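Local coordinates for YfdX protein (Salmonella enterica I, PDB 6A02) that is of unknown biochemical function but is implicated in how the bacterium copes with antibiotic stress and in its virulence, at residues G19-A24 and E132-Q137; G29-E34 and L160-A165; K70-G75 and L136-K141. One frame throughout, in Å; residues are numbered along the deposited sequence.

Contact 1 of 3, residues G19-A24 and E132-Q137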
ATOM      1  N   GLY A  19      10.044   9.326 -17.086  1.00 15.13           N
ATOM      2  CA  GLY A  19       9.599   8.013 -17.513  1.00 15.00           C
ATOM      3  C   GLY A  19      10.707   6.981 -17.512  1.00 14.08           C
ATOM      4  O   GLY A  19      10.445   5.791 -17.312  1.00 14.36           O
ATOM      5  N   GLN A  20      11.951   7.414 -17.745  1.00 12.13           N
ATOM      6  CA  GLN A  20      13.070   6.481 -17.692  1.00 13.23           C
ATOM      7  C   GLN A  20      13.254   5.932 -16.286  1.00 11.97           C
ATOM      8  O   GLN A  20      13.483   4.729 -16.108  1.00 10.95           O
ATOM      9  CB  GLN A  20      14.361   7.155 -18.146  1.00 13.78           C
ATOM     10  CG  GLN A  20      14.450   7.438 -19.636  1.00 15.97           C
ATOM     11  CD  GLN A  20      15.694   8.229 -19.965  1.00 19.71           C
ATOM     12  OE1 GLN A  20      15.905   9.319 -19.429  1.00 20.67           O
ATOM     13  NE2 GLN A  20      16.541   7.678 -20.833  1.00 21.67           N
ATOM     14  N   ALA A  21      13.178   6.799 -15.277  1.00 12.19           N
ATOM     15  CA  ALA A  21      13.353   6.331 -13.906  1.00 10.53           C
ATOM     16  C   ALA A  21      12.179   5.478 -13.457  1.00  9.67           C
ATOM     17  O   ALA A  21      12.359   4.544 -12.666  1.00 10.08           O
ATOM     18  CB  ALA A  21      13.549   7.511 -12.958  1.00 10.87           C
ATOM     19  N   TRP A  22      10.969   5.785 -13.927  1.00  9.85           N
ATOM     20  CA  TRP A  22       9.852   4.896 -13.642  1.00 11.26           C
ATOM     21  C   TRP A  22      10.120   3.498 -14.184  1.00 11.89           C
ATOM     22  O   TRP A  22       9.938   2.501 -13.475  1.00 10.63           O
ATOM     23  CB  TRP A  22       8.543   5.471 -14.198  1.00 14.69           C
ATOM     24  CG  TRP A  22       7.370   4.728 -13.663  1.00 17.35           C
ATOM     25  CD1 TRP A  22       6.701   4.976 -12.501  1.00 17.56           C
ATOM     26  CD2 TRP A  22       6.758   3.584 -14.245  1.00 21.11           C
ATOM     27  NE1 TRP A  22       5.693   4.059 -12.329  1.00 23.46           N
ATOM     28  CE2 TRP A  22       5.705   3.198 -13.395  1.00 21.39           C
ATOM     29  CE3 TRP A  22       6.986   2.860 -15.415  1.00 21.07           C
ATOM     30  CZ2 TRP A  22       4.891   2.109 -13.669  1.00 25.21           C
ATOM     31  CZ3 TRP A  22       6.174   1.782 -15.690  1.00 22.76           C
ATOM     32  CH2 TRP A  22       5.137   1.421 -14.821  1.00 27.27           C
ATOM     33  N   GLN A  23      10.568   3.407 -15.440  1.00 11.00           N
ATOM     34  CA  GLN A  23      10.849   2.100 -16.022  1.00 11.02           C
ATOM     35  C   GLN A  23      12.009   1.420 -15.313  1.00 10.06           C
ATOM     36  O   GLN A  23      12.013   0.192 -15.173  1.00  9.88           O
ATOM     37  CB  GLN A  23      11.131   2.253 -17.517  1.00 10.39           C
ATOM     38  CG  GLN A  23      11.333   0.924 -18.244  1.00 14.36           C
ATOM     39  CD  GLN A  23      10.089   0.068 -18.203  1.00 15.34           C
ATOM     40  OE1 GLN A  23       8.984   0.561 -18.429  1.00 23.23           O
ATOM     41  NE2 GLN A  23      10.252  -1.214 -17.872  1.00 14.99           N
ATOM     42  N   ALA A  24      12.984   2.199 -14.847  1.00  9.66           N
ATOM     43  CA  ALA A  24      14.092   1.626 -14.093  1.00  9.63           C
ATOM     44  C   ALA A  24      13.593   0.954 -12.821  1.00  8.78           C
ATOM     45  O   ALA A  24      14.039  -0.148 -12.476  1.00  9.46           O
ATOM     46  CB  ALA A  24      15.119   2.710 -13.762  1.00 10.66           C
ATOM     47  N   GLU A 132       5.126  10.265  -6.854  1.00  8.32           N
ATOM     48  CA  GLU A 132       6.055   9.210  -6.491  1.00  8.07           C
ATOM     49  C   GLU A 132       7.464   9.696  -6.790  1.00  8.45           C
ATOM     50  O   GLU A 132       7.735  10.172  -7.895  1.00  8.92           O
ATOM     51  CB  GLU A 132       5.737   7.963  -7.311  1.00  9.77           C
ATOM     52  CG  GLU A 132       6.557   6.764  -6.924  1.00 15.35           C
ATOM     53  CD  GLU A 132       6.274   5.533  -7.778  1.00 21.41           C
ATOM     54  OE1 GLU A 132       5.448   5.616  -8.706  1.00 21.62           O
ATOM     55  OE2 GLU A 132       6.891   4.475  -7.514  1.00 24.75           O
ATOM     56  N   LEU A 133       8.360   9.572  -5.805  1.00  8.24           N
ATOM     57  CA  LEU A 133       9.719  10.092  -5.892  1.00  7.11           C
ATOM     58  C   LEU A 133      10.720   9.009  -5.532  1.00  7.70           C
ATOM     59  O   LEU A 133      10.445   8.143  -4.693  1.00  8.88           O
ATOM     60  CB  LEU A 133       9.938  11.263  -4.913  1.00  9.01           C
ATOM     61  CG  LEU A 133       8.829  12.317  -4.776  1.00  9.67           C
ATOM     62  CD1 LEU A 133       9.138  13.298  -3.655  1.00 11.77           C
ATOM     63  CD2 LEU A 133       8.635  13.068  -6.079  1.00 10.90           C
ATOM     64  N   ILE A 134      11.906   9.089  -6.135  1.00  8.23           N
ATOM     65  CA  ILE A 134      13.042   8.278  -5.687  1.00  8.65           C
ATOM     66  C   ILE A 134      14.263   9.159  -5.472  1.00  9.41           C
ATOM     67  O   ILE A 134      14.424  10.188  -6.147  1.00  8.19           O
ATOM     68  CB  ILE A 134      13.395   7.143  -6.661  1.00  9.01           C
ATOM     69  CG1 ILE A 134      13.754   7.703  -8.038  1.00  9.69           C
ATOM     70  CG2 ILE A 134      12.270   6.094  -6.713  1.00 10.42           C
ATOM     71  CD1 ILE A 134      14.426   6.689  -8.930  1.00 11.73           C
ATOM     72  N   PRO A 135      15.158   8.781  -4.558  1.00  8.18           N
ATOM     73  CA  PRO A 135      16.441   9.485  -4.422  1.00  9.60           C
ATOM     74  C   PRO A 135      17.371   9.004  -5.527  1.00  9.46           C
ATOM     75  O   PRO A 135      17.679   7.816  -5.617  1.00 10.39           O
ATOM     76  CB  PRO A 135      16.936   9.041  -3.043  1.00 10.13           C
ATOM     77  CG  PRO A 135      16.343   7.649  -2.876  1.00  9.72           C
ATOM     78  CD  PRO A 135      15.005   7.683  -3.582  1.00  9.00           C
ATOM     79  N   LEU A 136      17.821   9.929  -6.374  1.00  9.15           N
ATOM     80  CA  LEU A 136      18.443   9.515  -7.628  1.00 11.50           C
ATOM     81  C   LEU A 136      19.781   8.821  -7.403  1.00 11.24           C
ATOM     82  O   LEU A 136      20.011   7.712  -7.909  1.00 11.58           O
ATOM     83  CB  LEU A 136      18.597  10.710  -8.563  1.00 10.61           C
ATOM     84  CG  LEU A 136      19.278  10.434  -9.907  1.00 12.25           C
ATOM     85  CD1 LEU A 136      18.618   9.292 -10.678  1.00 11.76           C
ATOM     86  CD2 LEU A 136      19.291  11.716 -10.739  1.00 14.80           C
ATOM     87  N   GLN A 137      20.689   9.458  -6.664  1.00 11.88           N
ATOM     88  CA  GLN A 137      22.018   8.870  -6.541  1.00 12.43           C
ATOM     89  C   GLN A 137      21.987   7.629  -5.665  1.00 11.54           C
ATOM     90  O   GLN A 137      22.684   6.650  -5.951  1.00 12.95           O
ATOM     91  CB  GLN A 137      23.031   9.893  -6.032  1.00 15.23           C
ATOM     92  CG  GLN A 137      24.477   9.472  -6.282  1.00 20.60           C
ATOM     93  CD  GLN A 137      24.762   9.165  -7.750  1.00 24.87           C
ATOM     94  OE1 GLN A 137      24.358   9.912  -8.651  1.00 22.40           O
ATOM     95  NE2 GLN A 137      25.453   8.052  -7.999  1.00 27.16           N
TER
HETATM   96  O   HOH W   1       3.625   3.517 -10.246  1.00 32.74           O
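Where helix 19-36 begins, it leans against the end of strand 125-135, the central strand of an antiparallel sheet, and Ala21 and Trp22 meet Ile134 and Glu132. Glu132 and Ile134 are two positions apart, with Leu133 between them, so both point from the same side of the strand toward the helix. The apolar half is light: Ala21 CB touches Ile134 CD1, the end methyl, at 4.2 Å.

The polar half runs through water. Trp22 NE1 and Glu132 OE1 are 4.0 Å apart, too far for a direct bond, and a single water bridges them. It accepts from Trp22 NE1 at 3.0 Å, lying in the plane of the indole at its edge, and donates to Glu132 OE1 at 3.2 Å. The Glu132 chain is extended, with CG anti to N (chi1 -175°), and this reach carries the carboxylate across to the indole edge. The two flat groups stand almost perpendicular, 89° between their planes. The water thus gives the indole N-H an acceptor and the carboxylate a donor.

Beyond these residues, Ala21 also packs on Ile79 and Ile81 of strand 77-89 and on Leu54 of helix 40-54, while Trp22 makes a cation-pi contact with Arg26 of the second subunit. Pro135 then ends the strand as N-cap of helix 136-151.

Contact 2 of 3, residues G29-E34 and L160-A165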
ATOM      1  N   GLY A  29      12.350  -4.189  -9.781  1.00  9.31           N
ATOM      2  CA  GLY A  29      11.473  -5.190  -9.193  1.00  7.86           C
ATOM      3  C   GLY A  29      11.494  -6.510  -9.941  1.00  8.69           C
ATOM      4  O   GLY A  29      11.533  -7.582  -9.326  1.00 10.81           O
ATOM      5  N   MET A  30      11.465  -6.453 -11.273  1.00  8.91           N
ATOM      6  CA  MET A  30      11.509  -7.682 -12.062  1.00  8.61           C
ATOM      7  C   MET A  30      12.841  -8.392 -11.872  1.00  9.64           C
ATOM      8  O   MET A  30      12.895  -9.625 -11.768  1.00 10.32           O
ATOM      9  CB  MET A  30      11.269  -7.371 -13.541  1.00 13.46           C
ATOM     10  CG  MET A  30       9.863  -6.850 -13.855  1.00 14.54           C
ATOM     11  SD  MET A  30       9.527  -6.722 -15.626  1.00 22.48           S
ATOM     12  CE  MET A  30      10.205  -8.318 -16.088  0.57  9.53           C
ATOM     13  N   SER A  31      13.926  -7.620 -11.795  1.00  8.10           N
ATOM     14  CA  SER A  31      15.240  -8.206 -11.564  1.00  9.76           C
ATOM     15  C   SER A  31      15.257  -8.988 -10.262  1.00  8.18           C
ATOM     16  O   SER A  31      15.726 -10.132 -10.213  1.00  8.50           O
ATOM     17  CB  SER A  31      16.295  -7.100 -11.545  1.00  8.40           C
ATOM     18  OG  SER A  31      17.587  -7.609 -11.246  1.00  8.29           O
ATOM     19  N   ARG A  32      14.740  -8.391  -9.184  1.00  6.87           N
ATOM     20  CA  ARG A  32      14.749  -9.089  -7.902  1.00  7.88           C
ATOM     21  C   ARG A  32      13.958 -10.385  -7.982  1.00  9.92           C
ATOM     22  O   ARG A  32      14.394 -11.422  -7.474  1.00  9.16           O
ATOM     23  CB  ARG A  32      14.195  -8.192  -6.796  1.00  7.98           C
ATOM     24  CG  ARG A  32      14.149  -8.882  -5.449  1.00  8.06           C
ATOM     25  CD  ARG A  32      13.917  -7.871  -4.334  1.00  9.68           C
ATOM     26  NE  ARG A  32      13.806  -8.501  -3.027  1.00  9.92           N
ATOM     27  CZ  ARG A  32      12.654  -8.911  -2.505  1.00 10.74           C
ATOM     28  NH1 ARG A  32      11.529  -8.765  -3.189  1.00 13.05           N
ATOM     29  NH2 ARG A  32      12.631  -9.472  -1.308  1.00 12.83           N
ATOM     30  N   PHE A  33      12.786 -10.347  -8.619  1.00  8.11           N
ATOM     31  CA  PHE A  33      11.994 -11.564  -8.730  1.00  9.96           C
ATOM     32  C   PHE A  33      12.766 -12.654  -9.460  1.00  7.71           C
ATOM     33  O   PHE A  33      12.736 -13.829  -9.056  1.00  9.06           O
ATOM     34  CB  PHE A  33      10.682 -11.287  -9.459  1.00  8.87           C
ATOM     35  CG  PHE A  33       9.876 -12.536  -9.709  1.00  8.80           C
ATOM     36  CD1 PHE A  33       9.144 -13.118  -8.689  1.00 11.03           C
ATOM     37  CD2 PHE A  33       9.909 -13.159 -10.944  1.00 12.45           C
ATOM     38  CE1 PHE A  33       8.420 -14.299  -8.910  1.00 11.97           C
ATOM     39  CE2 PHE A  33       9.185 -14.333 -11.165  1.00 13.32           C
ATOM     40  CZ  PHE A  33       8.446 -14.897 -10.147  1.00 14.15           C
ATOM     41  N   GLU A  34      13.464 -12.287 -10.539  1.00  9.72           N
ATOM     42  CA  GLU A  34      14.155 -13.299 -11.333  1.00  9.22           C
ATOM     43  C   GLU A  34      15.293 -13.968 -10.565  1.00  9.82           C
ATOM     44  O   GLU A  34      15.650 -15.109 -10.877  1.00 11.65           O
ATOM     45  CB  GLU A  34      14.608 -12.721 -12.672  1.00  9.84           C
ATOM     46  CG  GLU A  34      13.466 -12.281 -13.579  1.00  9.67           C
ATOM     47  CD  GLU A  34      12.557 -13.415 -14.025  1.00 16.51           C
ATOM     48  OE1 GLU A  34      12.840 -14.594 -13.720  1.00 17.54           O
ATOM     49  OE2 GLU A  34      11.543 -13.118 -14.694  1.00 20.33           O
ATOM     50  N   LEU A 160      18.630  -7.949  -1.710  1.00  9.02           N
ATOM     51  CA  LEU A 160      18.416  -7.012  -0.610  1.00  9.02           C
ATOM     52  C   LEU A 160      18.582  -5.568  -1.064  1.00 10.72           C
ATOM     53  O   LEU A 160      17.812  -4.687  -0.654  1.00  9.68           O
ATOM     54  CB  LEU A 160      19.393  -7.312   0.519  1.00 10.12           C
ATOM     55  CG  LEU A 160      19.246  -8.617   1.280  1.00 12.72           C
ATOM     56  CD1 LEU A 160      20.407  -8.734   2.265  1.00 13.20           C
ATOM     57  CD2 LEU A 160      17.914  -8.693   2.017  1.00 14.62           C
ATOM     58  N   LEU A 161      19.586  -5.296  -1.901  1.00 10.33           N
ATOM     59  CA  LEU A 161      19.794  -3.929  -2.380  1.00 11.06           C
ATOM     60  C   LEU A 161      18.701  -3.504  -3.352  1.00  8.78           C
ATOM     61  O   LEU A 161      18.278  -2.340  -3.350  1.00 10.60           O
ATOM     62  CB  LEU A 161      21.150  -3.815  -3.060  1.00 12.38           C
ATOM     63  CG  LEU A 161      22.328  -3.484  -2.173  1.00 17.23           C
ATOM     64  CD1 LEU A 161      23.544  -3.380  -3.044  1.00 16.58           C
ATOM     65  CD2 LEU A 161      22.083  -2.174  -1.447  1.00 17.65           C
ATOM     66  N   LEU A 162      18.249  -4.417  -4.212  1.00  8.85           N
ATOM     67  CA  LEU A 162      17.128  -4.094  -5.091  1.00  7.79           C
ATOM     68  C   LEU A 162      15.869  -3.784  -4.285  1.00  8.59           C
ATOM     69  O   LEU A 162      15.129  -2.844  -4.608  1.00  9.79           O
ATOM     70  CB  LEU A 162      16.888  -5.239  -6.074  1.00  8.49           C
ATOM     71  CG  LEU A 162      18.053  -5.526  -7.027  1.00  8.10           C
ATOM     72  CD1 LEU A 162      17.711  -6.751  -7.842  1.00  9.80           C
ATOM     73  CD2 LEU A 162      18.326  -4.339  -7.933  1.00  9.64           C
ATOM     74  N   LYS A 163      15.624  -4.546  -3.213  1.00  7.80           N
ATOM     75  CA  LYS A 163      14.470  -4.272  -2.361  1.00  9.74           C
ATOM     76  C   LYS A 163      14.619  -2.926  -1.666  1.00 10.23           C
ATOM     77  O   LYS A 163      13.652  -2.155  -1.578  1.00  8.84           O
ATOM     78  CB  LYS A 163      14.302  -5.398  -1.334  1.00 10.20           C
ATOM     79  CG  LYS A 163      13.047  -5.252  -0.449  1.00 12.78           C
ATOM     80  CD  LYS A 163      11.786  -5.209  -1.320  1.00 17.29           C
ATOM     81  CE  LYS A 163      10.495  -5.199  -0.494  1.00 24.17           C
ATOM     82  NZ  LYS A 163       9.292  -5.309  -1.380  1.00 31.49           N
ATOM     83  N   SER A 164      15.827  -2.624  -1.181  1.00  9.96           N
ATOM     84  CA  SER A 164      16.086  -1.328  -0.566  1.00 10.42           C
ATOM     85  C   SER A 164      15.795  -0.187  -1.532  1.00 10.68           C
ATOM     86  O   SER A 164      15.200   0.826  -1.141  1.00 11.89           O
ATOM     87  CB  SER A 164      17.527  -1.254  -0.091  1.00 13.96           C
ATOM     88  OG  SER A 164      17.757  -0.001   0.525  1.00 15.30           O
ATOM     89  N   ALA A 165      16.187  -0.337  -2.803  1.00  9.07           N
ATOM     90  CA  ALA A 165      15.848   0.693  -3.783  1.00  9.89           C
ATOM     91  C   ALA A 165      14.339   0.887  -3.883  1.00 10.13           C
ATOM     92  O   ALA A 165      13.850   2.026  -3.925  1.00 10.53           O
ATOM     93  CB  ALA A 165      16.448   0.350  -5.149  1.00  8.93           C
TER
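The guanidinium of Arg32 carries the aliphatic part of Lys163 on one face, with CD of Lys163 over the centre of the group, 3.9 Å above its plane. NH1 of Arg32 is hydrogen-bonded to the carbonyl O of Ile85 of the second subunit. The bend at chi2 (58°) swings Lys163 CD over the guanidinium; Lys163 CB, nearer the backbone, lies 3.6 Å from Arg32 NE. The two side chains cross at a slant, and Lys163 NZ stands 4.5 Å from Arg32 NH1. These like charges probably repel mildly, and the bond to Ile85 probably steadies the guanidinium.

Nearer the backbone of helix 29-34, the CD1 methyl of Leu162 rests against Arg32 and Ser31. Leu162 CD1 lies 3.9 Å from Arg32 CB and 3.6 Å from Arg32 N. Ser31 OG is 3.5 Å from Leu162 CD1. That hydroxyl is bonded to the carbonyl O of Ala43, so the leucine methyl packs against an oxygen already engaged.

The segments run nearly antiparallel, 151° between directions and 9.3 Å between axes at closest approach. This is ordinary side-by-side packing of antiparallel helices in an alpha-helical bundle, where helix 19-36 and helix 155-167 also pack against helix 136-151.

Contact 3 of 3, residues K70-G75 and L136-K141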
ATOM      1  N   LYS A  70      14.441  17.213   1.069  1.00 18.58           N
ATOM      2  CA  LYS A  70      15.807  16.797   1.366  1.00 16.00           C
ATOM      3  C   LYS A  70      15.942  15.276   1.264  1.00 15.77           C
ATOM      4  O   LYS A  70      15.182  14.524   1.884  1.00 15.05           O
ATOM      5  CB  LYS A  70      16.216  17.311   2.754  1.00 18.57           C
ATOM      6  CG  LYS A  70      17.661  17.020   3.192  1.00 26.08           C
ATOM      7  CD  LYS A  70      17.643  15.893   4.196  1.00 31.19           C
ATOM      8  CE  LYS A  70      18.942  15.626   4.961  1.00 33.26           C
ATOM      9  NZ  LYS A  70      20.176  15.709   4.117  1.00 34.16           N
ATOM     10  N   ALA A  71      16.901  14.835   0.473  1.00 16.11           N
ATOM     11  CA  ALA A  71      17.148  13.412   0.338  1.00 15.39           C
ATOM     12  C   ALA A  71      17.960  12.908   1.533  1.00 17.92           C
ATOM     13  O   ALA A  71      18.682  13.680   2.171  1.00 19.47           O
ATOM     14  CB  ALA A  71      17.908  13.141  -0.954  1.00 14.21           C
ATOM     15  N   PRO A  72      17.848  11.617   1.863  1.00 15.16           N
ATOM     16  CA  PRO A  72      18.554  11.103   3.050  1.00 17.96           C
ATOM     17  C   PRO A  72      20.066  11.143   2.938  1.00 20.72           C
ATOM     18  O   PRO A  72      20.747  11.239   3.968  1.00 23.85           O
ATOM     19  CB  PRO A  72      18.061   9.653   3.177  1.00 22.79           C
ATOM     20  CG  PRO A  72      16.946   9.494   2.228  1.00 18.27           C
ATOM     21  CD  PRO A  72      16.993  10.598   1.226  1.00 15.68           C
ATOM     22  N   VAL A  73      20.617  11.045   1.733  1.00 17.11           N
ATOM     23  CA  VAL A  73      22.060  10.981   1.532  1.00 18.25           C
ATOM     24  C   VAL A  73      22.555  12.344   1.078  1.00 21.00           C
ATOM     25  O   VAL A  73      21.960  12.972   0.192  1.00 19.12           O
ATOM     26  CB  VAL A  73      22.424   9.876   0.525  1.00 21.86           C
ATOM     27  CG1 VAL A  73      23.920   9.880   0.253  1.00 26.25           C
ATOM     28  CG2 VAL A  73      21.961   8.516   1.048  1.00 23.93           C
ATOM     29  N   GLU A  74      23.649  12.805   1.685  1.00 27.67           N
ATOM     30  CA  GLU A  74      24.166  14.139   1.411  1.00 25.58           C
ATOM     31  C   GLU A  74      24.499  14.303  -0.067  1.00 22.59           C
ATOM     32  O   GLU A  74      25.139  13.441  -0.678  1.00 25.77           O
ATOM     33  CB  GLU A  74      25.413  14.390   2.262  1.00 26.63           C
ATOM     34  N   GLY A  75      24.063  15.423  -0.642  1.00 24.24           N
ATOM     35  CA  GLY A  75      24.295  15.719  -2.037  1.00 23.88           C
ATOM     36  C   GLY A  75      23.267  15.146  -2.987  1.00 21.18           C
ATOM     37  O   GLY A  75      23.282  15.496  -4.176  1.00 22.88           O
ATOM     38  N   LEU A 136      17.821   9.929  -6.374  1.00  9.15           N
ATOM     39  CA  LEU A 136      18.443   9.515  -7.628  1.00 11.50           C
ATOM     40  C   LEU A 136      19.781   8.821  -7.403  1.00 11.24           C
ATOM     41  O   LEU A 136      20.011   7.712  -7.909  1.00 11.58           O
ATOM     42  CB  LEU A 136      18.597  10.710  -8.563  1.00 10.61           C
ATOM     43  CG  LEU A 136      19.278  10.434  -9.907  1.00 12.25           C
ATOM     44  CD1 LEU A 136      18.618   9.292 -10.678  1.00 11.76           C
ATOM     45  CD2 LEU A 136      19.291  11.716 -10.739  1.00 14.80           C
ATOM     46  N   GLN A 137      20.689   9.458  -6.664  1.00 11.88           N
ATOM     47  CA  GLN A 137      22.018   8.870  -6.541  1.00 12.43           C
ATOM     48  C   GLN A 137      21.987   7.629  -5.665  1.00 11.54           C
ATOM     49  O   GLN A 137      22.684   6.650  -5.951  1.00 12.95           O
ATOM     50  CB  GLN A 137      23.031   9.893  -6.032  1.00 15.23           C
ATOM     51  CG  GLN A 137      24.477   9.472  -6.282  1.00 20.60           C
ATOM     52  CD  GLN A 137      24.762   9.165  -7.750  1.00 24.87           C
ATOM     53  OE1 GLN A 137      24.358   9.912  -8.651  1.00 22.40           O
ATOM     54  NE2 GLN A 137      25.453   8.052  -7.999  1.00 27.16           N
ATOM     55  N   GLN A 138      21.174   7.642  -4.608  1.00 11.15           N
ATOM     56  CA  GLN A 138      21.048   6.459  -3.761  1.00 12.90           C
ATOM     57  C   GLN A 138      20.487   5.274  -4.544  1.00 13.18           C
ATOM     58  O   GLN A 138      20.934   4.132  -4.369  1.00 12.81           O
ATOM     59  CB  GLN A 138      20.204   6.798  -2.532  1.00 11.26           C
ATOM     60  CG  GLN A 138      20.049   5.670  -1.525  1.00 13.24           C
ATOM     61  CD  GLN A 138      19.407   6.133  -0.214  1.00 15.67           C
ATOM     62  OE1 GLN A 138      18.732   7.171  -0.153  1.00 14.16           O
ATOM     63  NE2 GLN A 138      19.609   5.349   0.843  1.00 17.81           N
ATOM     64  N   THR A 139      19.523   5.525  -5.433  1.00 10.42           N
ATOM     65  CA  THR A 139      19.009   4.445  -6.270  1.00  9.83           C
ATOM     66  C   THR A 139      20.052   3.973  -7.270  1.00 11.20           C
ATOM     67  O   THR A 139      20.219   2.764  -7.470  1.00  9.40           O
ATOM     68  CB  THR A 139      17.721   4.870  -6.980  1.00  9.46           C
ATOM     69  OG1 THR A 139      16.783   5.333  -6.003  1.00  9.95           O
ATOM     70  CG2 THR A 139      17.087   3.696  -7.731  1.00 10.06           C
ATOM     71  N   ARG A 140      20.766   4.908  -7.908  1.00 10.39           N
ATOM     72  CA  ARG A 140      21.849   4.525  -8.810  1.00 11.56           C
ATOM     73  C   ARG A 140      22.843   3.607  -8.112  1.00 11.71           C
ATOM     74  O   ARG A 140      23.248   2.576  -8.660  1.00 11.34           O
ATOM     75  CB  ARG A 140      22.575   5.768  -9.326  1.00 13.33           C
ATOM     76  CG  ARG A 140      21.841   6.503 -10.412  1.00 12.36           C
ATOM     77  CD  ARG A 140      22.496   7.850 -10.649  1.00 14.54           C
ATOM     78  NE  ARG A 140      21.957   8.522 -11.825  1.00 13.38           N
ATOM     79  CZ  ARG A 140      22.217   9.786 -12.134  1.00 16.68           C
ATOM     80  NH1 ARG A 140      23.001  10.508 -11.341  1.00 16.21           N
ATOM     81  NH2 ARG A 140      21.698  10.327 -13.233  1.00 15.56           N
ATOM     82  N   LYS A 141      23.234   3.971  -6.887  1.00 11.81           N
ATOM     83  CA  LYS A 141      24.209   3.169  -6.150  1.00 13.75           C
ATOM     84  C   LYS A 141      23.669   1.779  -5.841  1.00 13.42           C
ATOM     85  O   LYS A 141      24.398   0.790  -5.952  1.00 12.80           O
ATOM     86  CB  LYS A 141      24.643   3.886  -4.872  1.00 14.25           C
ATOM     87  CG  LYS A 141      25.731   3.147  -4.092  1.00 17.07           C
ATOM     88  CD  LYS A 141      26.227   3.979  -2.916  1.00 21.41           C
ATOM     89  CE  LYS A 141      27.237   3.217  -2.072  1.00 30.26           C
ATOM     90  NZ  LYS A 141      27.530   3.942  -0.799  1.00 31.25           N
TER
HETATM   91  O   HOH W   2      19.338   9.935  -0.733  1.00 13.38           O
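Val73 lays its CG2 methyl over the amide of Gln138, close to equally far from all three of its heavy atoms: 3.7 Å to Gln138 CD, 3.7 Å to OE1 and 4.0 Å to NE2. Those even distances mean that the methyl overlaps the amide as a whole. The contact joins the loop that leads into strand 77-89 to the first turns of helix 136-151, at the surface of the fold.

Gln138 sets out toward the loop. Its CG is anti to the backbone N (chi1 -177°) and the chain stays extended beyond it, so the amide arrives at the loop fully stretched. The side chains of Pro72 and Gln138 cross at about a right angle, with Pro72 CG 3.8 Å from Gln138 OE1. No direct hydrogen bond crosses between the segments, but a water joins them: it accepts from the backbone N of Val73 at 3.0 Å and donates to OE1 of Gln138 at 2.9 Å. One oxygen therefore has a water partner as well as two apolar neighbours, and the water ties the amide to the loop backbone.

The other end of the amide is taken up between subunits, since NE2 of Gln138 is hydrogen-bonded to OG of Ser126 in the third subunit. Pro72 packs on Ile128 of that subunit as well, so both sides of this contact reach the same interface. Within the chain, the carboxylate of Asp76 accepts from the backbone N of Gln137 and of Gln138, linking the loop's end to the start of the helix.

Arg140, one turn after Leu136, runs extended with CG of Leu136 over one guanidinium face. OE1 of Gln137 lies in the plane of that guanidinium and accepts from Arg140 NH1 at 3.1 Å, with an N-H...O angle of 161°.

From the N terminus, helix 19-36 supplies the first halves of contact 1 and then contact 2, and the loop at 70-75 supplies that of contact 3. The chain returns through strand 125-135 into helix 136-151, where contacts 1 and 3 close on overlapping ranges that share Leu136 and Gln137. Helix 155-167 closes contact 2 last, so contact 3 nests inside its loop while contacts 1 and 2 cross. Together they tie the helical bundle to the sheet and to the loop before strand 77-89. The joints adjoin: Ile134 packs on Thr139, and Thr139 packs on Ala165. Contacts 2 and 3 both also touch the third subunit.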